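Local coordinates for protein trehalose-6-phosphate phosphatase (Cryptococcus neoformans, PDB 5DX9) that belongs to the trehalose-phosphatase family of the HAD superfamily, has the family's mixed-sheet core, and holds a magnesium ion, at residues V42-R48 with H76-L80; N236-P242 with D260-R266; V270-G276 with A284-C290. One frame throughout, in Å; residues are numbered along the deposited sequence.

Contact 1 of 3, residues V42-R48 with H76-L80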
loop_
_atom_site.group_PDB
_atom_site.type_symbol
_atom_site.label_atom_id
_atom_site.label_comp_id
_atom_site.label_asym_id
_atom_site.label_seq_id
_atom_site.Cartn_x
_atom_site.Cartn_y
_atom_site.Cartn_z
ATOM N N VAL A 42 -11.678 -7.732 9.811
ATOM C CA VAL A 42 -12.809 -7.133 9.111
ATOM C C VAL A 42 -13.058 -5.698 9.577
ATOM O O VAL A 42 -12.998 -5.406 10.771
ATOM C CB VAL A 42 -14.092 -7.961 9.305
ATOM C CG1 VAL A 42 -13.857 -9.402 8.864
ATOM C CG2 VAL A 42 -14.547 -7.912 10.755
ATOM N N PRO A 43 -13.339 -4.795 8.625
ATOM C CA PRO A 43 -13.538 -3.379 8.950
ATOM C C PRO A 43 -14.777 -3.156 9.809
ATOM O O PRO A 43 -15.790 -3.830 9.623
ATOM C CB PRO A 43 -13.696 -2.721 7.573
ATOM C CG PRO A 43 -14.194 -3.810 6.693
ATOM C CD PRO A 43 -13.544 -5.070 7.193
ATOM N N THR A 44 -14.685 -2.219 10.746
ATOM C CA THR A 44 -15.808 -1.892 11.615
ATOM C C THR A 44 -16.879 -1.146 10.833
ATOM O O THR A 44 -16.707 -0.861 9.648
ATOM C CB THR A 44 -15.369 -1.031 12.809
ATOM O OG1 THR A 44 -14.913 0.242 12.334
ATOM C CG2 THR A 44 -14.250 -1.713 13.575
ATOM N N GLU A 45 -17.982 -0.827 11.501
ATOM C CA GLU A 45 -19.057 -0.077 10.866
ATOM C C GLU A 45 -18.610 1.351 10.572
ATOM O O GLU A 45 -18.794 1.854 9.464
ATOM C CB GLU A 45 -20.306 -0.071 11.751
ATOM C CG GLU A 45 -21.603 -0.070 10.965
ATOM C CD GLU A 45 -21.692 -1.249 10.015
ATOM O OE1 GLU A 45 -21.608 -2.403 10.492
ATOM O OE2 GLU A 45 -21.829 -1.020 8.792
ATOM N N ARG A 46 -18.020 1.997 11.573
ATOM C CA ARG A 46 -17.553 3.371 11.429
ATOM C C ARG A 46 -16.498 3.496 10.334
ATOM O O ARG A 46 -16.490 4.469 9.582
ATOM C CB ARG A 46 -16.995 3.885 12.759
ATOM C CG ARG A 46 -18.057 4.140 13.817
ATOM C CD ARG A 46 -17.435 4.395 15.183
ATOM N NE ARG A 46 -16.507 5.523 15.178
ATOM C CZ ARG A 46 -15.777 5.891 16.227
ATOM N NH1 ARG A 46 -15.867 5.219 17.364
ATOM N NH2 ARG A 46 -14.955 6.928 16.140
ATOM N N THR A 47 -15.615 2.506 10.244
ATOM C CA THR A 47 -14.551 2.515 9.245
ATOM C C THR A 47 -15.124 2.404 7.840
ATOM O O THR A 47 -14.757 3.165 6.942
ATOM C CB THR A 47 -13.548 1.367 9.475
ATOM O OG1 THR A 47 -12.851 1.578 10.709
ATOM C CG2 THR A 47 -12.542 1.297 8.336
ATOM N N ARG A 48 -16.028 1.447 7.660
ATOM C CA ARG A 48 -16.693 1.243 6.381
ATOM C C ARG A 48 -17.437 2.502 5.952
ATOM O O ARG A 48 -17.429 2.868 4.778
ATOM C CB ARG A 48 -17.652 0.052 6.463
ATOM C CG ARG A 48 -18.692 0.005 5.356
ATOM C CD ARG A 48 -19.371 -1.360 5.287
ATOM N NE ARG A 48 -19.711 -1.881 6.608
ATOM C CZ ARG A 48 -18.974 -2.766 7.272
ATOM N NH1 ARG A 48 -17.855 -3.235 6.734
ATOM N NH2 ARG A 48 -19.357 -3.188 8.471
ATOM N N HIS A 76 -14.734 -7.505 1.446
ATOM C CA HIS A 76 -15.055 -6.505 2.455
ATOM C C HIS A 76 -15.155 -5.094 1.893
ATOM O O HIS A 76 -15.635 -4.194 2.576
ATOM C CB HIS A 76 -14.015 -6.533 3.578
ATOM C CG HIS A 76 -13.995 -7.815 4.353
ATOM N ND1 HIS A 76 -12.939 -8.696 4.306
ATOM C CD2 HIS A 76 -14.906 -8.365 5.191
ATOM C CE1 HIS A 76 -13.195 -9.736 5.081
ATOM N NE2 HIS A 76 -14.389 -9.555 5.630
ATOM N N TRP A 77 -14.712 -4.893 0.656
ATOM C CA TRP A 77 -14.711 -3.547 0.081
ATOM C C TRP A 77 -15.291 -3.486 -1.329
ATOM O O TRP A 77 -15.510 -2.399 -1.862
ATOM C CB TRP A 77 -13.288 -2.976 0.067
ATOM C CG TRP A 77 -12.722 -2.748 1.436
ATOM C CD1 TRP A 77 -11.688 -3.420 2.017
ATOM C CD2 TRP A 77 -13.171 -1.789 2.403
ATOM N NE1 TRP A 77 -11.458 -2.936 3.282
ATOM C CE2 TRP A 77 -12.357 -1.935 3.544
ATOM C CE3 TRP A 77 -14.179 -0.818 2.414
ATOM C CZ2 TRP A 77 -12.519 -1.149 4.684
ATOM C CZ3 TRP A 77 -14.338 -0.037 3.547
ATOM C CH2 TRP A 77 -13.512 -0.207 4.665
ATOM N N GLY A 78 -15.541 -4.647 -1.925
ATOM C CA GLY A 78 -16.035 -4.714 -3.290
ATOM C C GLY A 78 -17.383 -4.047 -3.481
ATOM O O GLY A 78 -17.782 -3.747 -4.606
ATOM N N HIS A 79 -18.081 -3.806 -2.375
ATOM C CA HIS A 79 -19.409 -3.203 -2.419
ATOM C C HIS A 79 -19.364 -1.690 -2.643
ATOM O O HIS A 79 -20.396 -1.064 -2.891
ATOM C CB HIS A 79 -20.168 -3.510 -1.131
ATOM C CG HIS A 79 -19.663 -2.757 0.060
ATOM N ND1 HIS A 79 -18.496 -3.092 0.710
ATOM C CD2 HIS A 79 -20.173 -1.692 0.720
ATOM C CE1 HIS A 79 -18.306 -2.261 1.720
ATOM N NE2 HIS A 79 -19.308 -1.403 1.750
ATOM N N LEU A 80 -18.174 -1.105 -2.545
ATOM C CA LEU A 80 -18.009 0.320 -2.824
ATOM C C LEU A 80 -17.541 0.513 -4.258
ATOM O O LEU A 80 -16.394 0.220 -4.598
ATOM C CB LEU A 80 -17.027 0.968 -1.844
ATOM C CG LEU A 80 -17.546 1.134 -0.413
ATOM C CD1 LEU A 80 -16.541 1.880 0.454
ATOM C CD2 LEU A 80 -18.891 1.836 -0.405
#
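R48, whose CD lies against H79, holds E45 side-on: NE bonds OE2 at 3.2 Å and NH2 bonds OE1 at 3.1 Å, with a weaker NH2 bond to OE2. In this salt bridge both oxygens sit near the guanidinium plane but are met from above the plane of their own carboxylate. The bend at chi3 of R48 (43°) folds the guanidinium back to E45, earlier in the same helix. The aliphatic part of the chain lies against H79: CD of R48 is 3.5 Å from NE2 of that ring, and the arginine chain runs roughly perpendicular to the histidine side chain. In this HAD-family core the two segments bring together the start of helix 45-56 and the end of helix 70-77, and the indole of W77 touches P43, T47 and R48. P43 and the indole run antiparallel alongside each other, with P43 CB 3.5 Å from W77 CZ2 and P43 CG above one ring face, displaced toward the rim. T47 CG2 meets the indole at its edge, near the ring plane, while R48 CA lies 3.9 Å from CH2 of W77. The ring of Y27 meets the indole steeply inclined to it, and P43 touches Y27 as well; the W77 side chain lies about 9 Å from a bound 6-O-phosphono-alpha-D-glucopyranose. On the helix side, T44 holds the N-cap position and its OG1 shares a 2.9 Å hydrogen bond with T47 OG1. P43 CD packs 3.9 Å from H76 CB, and V42 CG1 comes obliquely to NE2 of the same imidazole.

Contact 2 of 3, residues N236-P242 with D260-R266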
loop_
_atom_site.group_PDB
_atom_site.type_symbol
_atom_site.label_atom_id
_atom_site.label_comp_id
_atom_site.label_asym_id
_atom_site.label_seq_id
_atom_site.Cartn_x
_atom_site.Cartn_y
_atom_site.Cartn_z
ATOM N N ASN A 236 9.058 26.129 -10.950
ATOM C CA ASN A 236 9.376 25.128 -11.962
ATOM C C ASN A 236 8.306 24.051 -12.071
ATOM O O ASN A 236 7.670 23.698 -11.079
ATOM C CB ASN A 236 10.727 24.480 -11.661
ATOM C CG ASN A 236 11.867 25.466 -11.732
ATOM O OD1 ASN A 236 11.863 26.374 -12.562
ATOM N ND2 ASN A 236 12.845 25.304 -10.853
ATOM N N PRO A 237 8.103 23.531 -13.290
ATOM C CA PRO A 237 7.151 22.442 -13.527
ATOM C C PRO A 237 7.684 21.114 -13.006
ATOM O O PRO A 237 8.840 20.776 -13.266
ATOM C CB PRO A 237 7.016 22.409 -15.058
ATOM C CG PRO A 237 7.700 23.660 -15.559
ATOM C CD PRO A 237 8.735 23.986 -14.538
ATOM N N VAL A 238 6.859 20.374 -12.273
ATOM C CA VAL A 238 7.227 19.022 -11.874
ATOM C C VAL A 238 6.717 18.035 -12.917
ATOM O O VAL A 238 5.522 17.755 -12.996
ATOM C CB VAL A 238 6.672 18.656 -10.486
ATOM C CG1 VAL A 238 5.201 19.018 -10.386
ATOM C CG2 VAL A 238 6.894 17.176 -10.199
ATOM N N VAL A 239 7.635 17.526 -13.730
ATOM C CA VAL A 239 7.284 16.629 -14.821
ATOM C C VAL A 239 7.501 15.174 -14.426
ATOM O O VAL A 239 8.461 14.847 -13.727
ATOM C CB VAL A 239 8.105 16.943 -16.086
ATOM C CG1 VAL A 239 7.827 15.916 -17.174
ATOM C CG2 VAL A 239 7.801 18.350 -16.575
HETATM N N MSE A 240 6.606 14.302 -14.876
HETATM C CA MSE A 240 6.708 12.885 -14.559
HETATM C C MSE A 240 6.602 12.006 -15.800
HETATM O O MSE A 240 5.625 12.085 -16.546
HETATM C CB MSE A 240 5.629 12.491 -13.556
HETATM C CG MSE A 240 5.726 11.055 -13.102
HETATM SE SE MSE A 240 4.212 10.504 -12.017
HETATM C CE MSE A 240 4.773 8.657 -11.718
ATOM N N LYS A 241 7.615 11.172 -16.020
ATOM C CA LYS A 241 7.574 10.186 -17.094
ATOM C C LYS A 241 6.581 9.081 -16.752
ATOM O O LYS A 241 6.269 8.866 -15.581
ATOM C CB LYS A 241 8.956 9.573 -17.343
ATOM C CG LYS A 241 10.070 10.566 -17.646
ATOM C CD LYS A 241 11.310 9.835 -18.156
ATOM C CE LYS A 241 12.539 10.733 -18.202
ATOM N NZ LYS A 241 13.255 10.765 -16.893
ATOM N N PRO A 242 6.075 8.380 -17.777
ATOM C CA PRO A 242 5.221 7.208 -17.548
ATOM C C PRO A 242 5.963 6.127 -16.760
ATOM O O PRO A 242 6.993 5.636 -17.221
ATOM C CB PRO A 242 4.884 6.733 -18.965
ATOM C CG PRO A 242 5.051 7.949 -19.821
ATOM C CD PRO A 242 6.182 8.718 -19.206
ATOM N N ASP A 260 4.918 12.637 -21.278
ATOM C CA ASP A 260 5.266 13.056 -19.929
ATOM C C ASP A 260 4.165 13.973 -19.423
ATOM O O ASP A 260 3.558 14.704 -20.204
ATOM C CB ASP A 260 6.619 13.770 -19.902
ATOM C CG ASP A 260 7.769 12.855 -20.265
ATOM O OD1 ASP A 260 7.511 11.757 -20.799
ATOM O OD2 ASP A 260 8.932 13.235 -20.021
ATOM N N VAL A 261 3.900 13.938 -18.124
ATOM C CA VAL A 261 2.841 14.769 -17.570
ATOM C C VAL A 261 3.382 15.780 -16.564
ATOM O O VAL A 261 4.376 15.526 -15.883
ATOM C CB VAL A 261 1.755 13.916 -16.892
ATOM C CG1 VAL A 261 2.206 13.485 -15.510
ATOM C CG2 VAL A 261 0.460 14.694 -16.800
ATOM N N GLU A 262 2.728 16.934 -16.487
ATOM C CA GLU A 262 3.036 17.917 -15.457
ATOM C C GLU A 262 2.137 17.703 -14.251
ATOM O O GLU A 262 0.912 17.779 -14.361
ATOM C CB GLU A 262 2.869 19.341 -15.986
ATOM C CG GLU A 262 4.150 19.971 -16.495
ATOM C CD GLU A 262 3.992 21.454 -16.770
ATOM O OE1 GLU A 262 4.646 21.959 -17.708
ATOM O OE2 GLU A 262 3.217 22.115 -16.043
ATOM N N LEU A 263 2.742 17.430 -13.100
ATOM C CA LEU A 263 1.978 17.195 -11.880
ATOM C C LEU A 263 1.574 18.506 -11.218
ATOM O O LEU A 263 2.341 19.466 -11.195
ATOM C CB LEU A 263 2.779 16.339 -10.896
ATOM C CG LEU A 263 3.168 14.942 -11.378
ATOM C CD1 LEU A 263 3.863 14.166 -10.265
ATOM C CD2 LEU A 263 1.943 14.193 -11.880
ATOM N N THR A 264 0.362 18.535 -10.676
ATOM C CA THR A 264 -0.130 19.706 -9.964
ATOM C C THR A 264 0.357 19.696 -8.520
ATOM O O THR A 264 0.563 20.747 -7.912
ATOM C CB THR A 264 -1.669 19.765 -9.982
ATOM O OG1 THR A 264 -2.129 19.847 -11.337
ATOM C CG2 THR A 264 -2.174 20.969 -9.193
ATOM N N ILE A 265 0.546 18.496 -7.982
ATOM C CA ILE A 265 0.899 18.326 -6.577
ATOM C C ILE A 265 2.227 18.988 -6.216
ATOM O O ILE A 265 3.190 18.922 -6.976
ATOM C CB ILE A 265 0.975 16.831 -6.199
ATOM C CG1 ILE A 265 1.105 16.671 -4.688
ATOM C CG2 ILE A 265 2.128 16.151 -6.922
ATOM C CD1 ILE A 265 -0.088 17.195 -3.924
ATOM N N ARG A 266 2.253 19.641 -5.058
ATOM C CA ARG A 266 3.487 20.157 -4.473
ATOM C C ARG A 266 3.658 19.572 -3.071
ATOM O O ARG A 266 2.675 19.185 -2.435
ATOM C CB ARG A 266 3.480 21.690 -4.426
ATOM C CG ARG A 266 3.654 22.354 -5.783
ATOM C CD ARG A 266 4.940 21.899 -6.450
ATOM N NE ARG A 266 5.115 22.469 -7.784
ATOM C CZ ARG A 266 4.508 22.017 -8.878
ATOM N NH1 ARG A 266 3.670 20.990 -8.803
ATOM N NH2 ARG A 266 4.733 22.598 -10.048
#
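M240 and V261 form a hydrogen-bonded antiparallel pair and V239 and E262 a non-hydrogen-bonded one, where strands 238-240 and 261-263 approach to 4.6 Å between axes with their directions 135° apart. They make a small two-stranded antiparallel sheet, separate from the large mixed sheet of the HAD core; the 17 residues between the segments include two short helices, so this is no tight hairpin. M240 N bonds V261 O at 2.7 Å and V261 N returns the bond to M240 O; L263 N adds a straight 2.8 Å bond to V238 O. V238, M240, V261 and L263 share one face. M240 is a selenomethionine with every torsion near 180°, and this extended chain puts SE 4.1 Å from L263 CD1; the M240 side chain also touches R195 and Y199 of helix 190-200. V261 CG1 packs beside M240 CB, and V261 touches Y199 too, so M240 and V261, on this face, pack against that helix. The other face is more polar and more exposed: V239 CG2 sits against the CG methylene of E262, whose carboxylate lies alongside P237, OE1 being 3.6 Å from P237 CB. K241 and D260 also run side by side, but methylene to carboxylate, with K241 CG 3.7 Å from D260 OD2 and the lysine nitrogen too far for a salt bridge. Past the strands, R266 bends at chi2 (-57°) and turns its guanidinium back over V238. NH1 bonds both L263 O and I265 O, each approached from above its carbonyl plane, while NH2 makes a weak 3.3 Å bond to N236 O.

Contact 3 of 3, residues V270-G276 with A284-C290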
loop_
_atom_site.group_PDB
_atom_site.type_symbol
_atom_site.label_atom_id
_atom_site.label_comp_id
_atom_site.label_asym_id
_atom_site.label_seq_id
_atom_site.Cartn_x
_atom_site.Cartn_y
_atom_site.Cartn_z
ATOM N N VAL A 270 1.320 17.075 0.122
ATOM C CA VAL A 270 1.459 15.636 0.354
ATOM C C VAL A 270 1.494 15.326 1.847
ATOM O O VAL A 270 2.366 15.807 2.575
ATOM C CB VAL A 270 2.736 15.065 -0.306
ATOM C CG1 VAL A 270 2.878 13.571 -0.004
ATOM C CG2 VAL A 270 2.724 15.313 -1.805
ATOM N N PHE A 271 0.536 14.524 2.297
ATOM C CA PHE A 271 0.476 14.126 3.696
ATOM C C PHE A 271 0.768 12.634 3.863
ATOM O O PHE A 271 -0.144 11.821 4.020
ATOM C CB PHE A 271 -0.888 14.478 4.287
ATOM C CG PHE A 271 -1.121 15.958 4.418
ATOM C CD1 PHE A 271 -0.951 16.593 5.639
ATOM C CD2 PHE A 271 -1.489 16.717 3.319
ATOM C CE1 PHE A 271 -1.158 17.955 5.763
ATOM C CE2 PHE A 271 -1.695 18.083 3.438
ATOM C CZ PHE A 271 -1.528 18.701 4.661
ATOM N N ALA A 272 2.052 12.287 3.830
ATOM C CA ALA A 272 2.476 10.902 4.004
ATOM C C ALA A 272 2.528 10.552 5.483
ATOM O O ALA A 272 3.316 11.121 6.241
ATOM C CB ALA A 272 3.828 10.671 3.348
ATOM N N THR A 273 1.686 9.607 5.883
ATOM C CA THR A 273 1.510 9.290 7.290
ATOM C C THR A 273 1.793 7.820 7.588
ATOM O O THR A 273 1.147 6.923 7.044
ATOM C CB THR A 273 0.079 9.636 7.755
ATOM O OG1 THR A 273 -0.214 11.000 7.422
ATOM C CG2 THR A 273 -0.056 9.450 9.250
ATOM N N THR A 274 2.770 7.577 8.453
ATOM C CA THR A 274 3.016 6.229 8.934
ATOM C C THR A 274 2.199 5.985 10.191
ATOM O O THR A 274 1.875 6.923 10.918
ATOM C CB THR A 274 4.506 5.982 9.239
ATOM O OG1 THR A 274 4.717 4.582 9.476
ATOM C CG2 THR A 274 4.953 6.779 10.466
ATOM N N VAL A 275 1.850 4.726 10.436
ATOM C CA VAL A 275 1.221 4.352 11.696
ATOM C C VAL A 275 2.276 3.748 12.620
ATOM O O VAL A 275 2.920 2.752 12.285
ATOM C CB VAL A 275 0.064 3.356 11.499
ATOM C CG1 VAL A 275 -0.602 3.059 12.834
ATOM C CG2 VAL A 275 -0.951 3.909 10.514
ATOM N N GLY A 276 2.450 4.372 13.778
ATOM C CA GLY A 276 3.477 3.991 14.729
ATOM C C GLY A 276 3.801 5.169 15.630
ATOM O O GLY A 276 3.140 6.204 15.553
ATOM N N ALA A 284 7.821 8.859 5.734
ATOM C CA ALA A 284 6.592 9.631 5.857
ATOM C C ALA A 284 6.896 10.974 6.510
ATOM O O ALA A 284 7.897 11.119 7.206
ATOM C CB ALA A 284 5.553 8.870 6.662
ATOM N N GLY A 285 6.038 11.958 6.275
ATOM C CA GLY A 285 6.218 13.264 6.878
ATOM C C GLY A 285 5.521 13.361 8.220
ATOM O O GLY A 285 5.843 14.234 9.025
ATOM N N TRP A 286 4.564 12.463 8.457
ATOM C CA TRP A 286 3.748 12.485 9.672
ATOM C C TRP A 286 3.563 11.098 10.281
ATOM O O TRP A 286 3.966 10.090 9.698
ATOM C CB TRP A 286 2.365 13.078 9.384
ATOM C CG TRP A 286 2.386 14.376 8.659
ATOM C CD1 TRP A 286 2.354 14.559 7.307
ATOM C CD2 TRP A 286 2.432 15.683 9.240
ATOM N NE1 TRP A 286 2.387 15.899 7.010
ATOM C CE2 TRP A 286 2.432 16.610 8.180
ATOM C CE3 TRP A 286 2.485 16.158 10.555
ATOM C CZ2 TRP A 286 2.476 17.985 8.394
ATOM C CZ3 TRP A 286 2.527 17.524 10.763
ATOM C CH2 TRP A 286 2.524 18.421 9.690
ATOM N N HIS A 287 2.930 11.052 11.451
ATOM C CA HIS A 287 2.557 9.781 12.056
ATOM C C HIS A 287 1.240 9.876 12.804
ATOM O O HIS A 287 0.776 10.963 13.162
ATOM C CB HIS A 287 3.641 9.277 13.018
ATOM C CG HIS A 287 3.591 9.913 14.376
ATOM N ND1 HIS A 287 4.369 11.002 14.716
ATOM C CD2 HIS A 287 2.860 9.615 15.474
ATOM C CE1 HIS A 287 4.117 11.344 15.967
ATOM N NE2 HIS A 287 3.206 10.523 16.452
ATOM N N VAL A 288 0.656 8.707 13.028
ATOM C CA VAL A 288 -0.459 8.520 13.935
ATOM C C VAL A 288 -0.182 7.214 14.672
ATOM O O VAL A 288 0.340 6.272 14.078
ATOM C CB VAL A 288 -1.802 8.472 13.194
ATOM C CG1 VAL A 288 -2.885 7.889 14.084
ATOM C CG2 VAL A 288 -2.183 9.864 12.717
ATOM N N THR A 289 -0.494 7.158 15.962
ATOM C CA THR A 289 -0.077 6.017 16.775
ATOM C C THR A 289 -0.877 4.744 16.501
ATOM O O THR A 289 -0.333 3.643 16.568
ATOM C CB THR A 289 -0.172 6.337 18.277
ATOM O OG1 THR A 289 -1.421 6.980 18.555
ATOM C CG2 THR A 289 0.962 7.253 18.691
ATOM N N CYS A 290 -2.158 4.899 16.187
ATOM C CA CYS A 290 -3.061 3.762 16.042
ATOM C C CYS A 290 -3.854 3.835 14.745
ATOM O O CYS A 290 -4.097 4.925 14.219
ATOM C CB CYS A 290 -4.023 3.696 17.233
ATOM S SG CYS A 290 -3.218 3.693 18.844
HETATM O O HOH W 1 2.812 17.601 4.514
#
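A272 O receives two backbone donors, W286 N at 2.9 Å, nearly in line with the C=O bond, and G285 N in a bent, weak bond. These begin the parallel pairing of strands 270-275 and 286-288 at one edge of the mixed HAD-core sheet, joined here by a loop without a helix. The bonds then alternate: T274 N to W286 O, V288 N to T274 O at 3.0 Å, and G276 N to V288 O. On its far side strand 270-275 pairs with strand 206-211, where the backbones of F271, T273 and V275 bond those of I207, C209 and G211. Further polar atoms find partners outside the pair: T274 OG1 and the backbone V275 O both bond K280 NZ, and H287 ND1 bonds T3 OG1. W286 NE1 is satisfied by a water in the plane of its ring, which donates in turn to V270 O at 2.7 Å. The indole lies alongside F271 with planes only 16° apart, yet slid so far that they barely overlap, and F11 meets the phenyl ring edge-to-face. A284 turns its methyl toward strand 270-275, CB resting 3.6 Å from T274 N. At the end of the pairing G276 O lies 3.2 Å from V288 O, acceptor to acceptor, and is instead approached by the CA-H of T289, CA to O 3.4 Å.

Along the chain the three contacts follow in series, each closing before the next opens. Contact 1 joins two helices that flank the mixed sheet, 45-56 and 70-77, near the bound sugars. Contact 3 is the sheet's outermost pair at one edge, its centre 22 Å from that of contact 1, with the side chain of V275 about 8 Å from the magnesium ion. Contact 2 is a separate ribbon, 34 Å from contact 1 between centres, with nearest atoms about 23 Å apart. Strand 270-275 is the next strand after 261-263, and contacts 2 and 3 touch where I265 CG1 packs 3.6 Å from V270 CG2, joining the peripheral ribbon to the core.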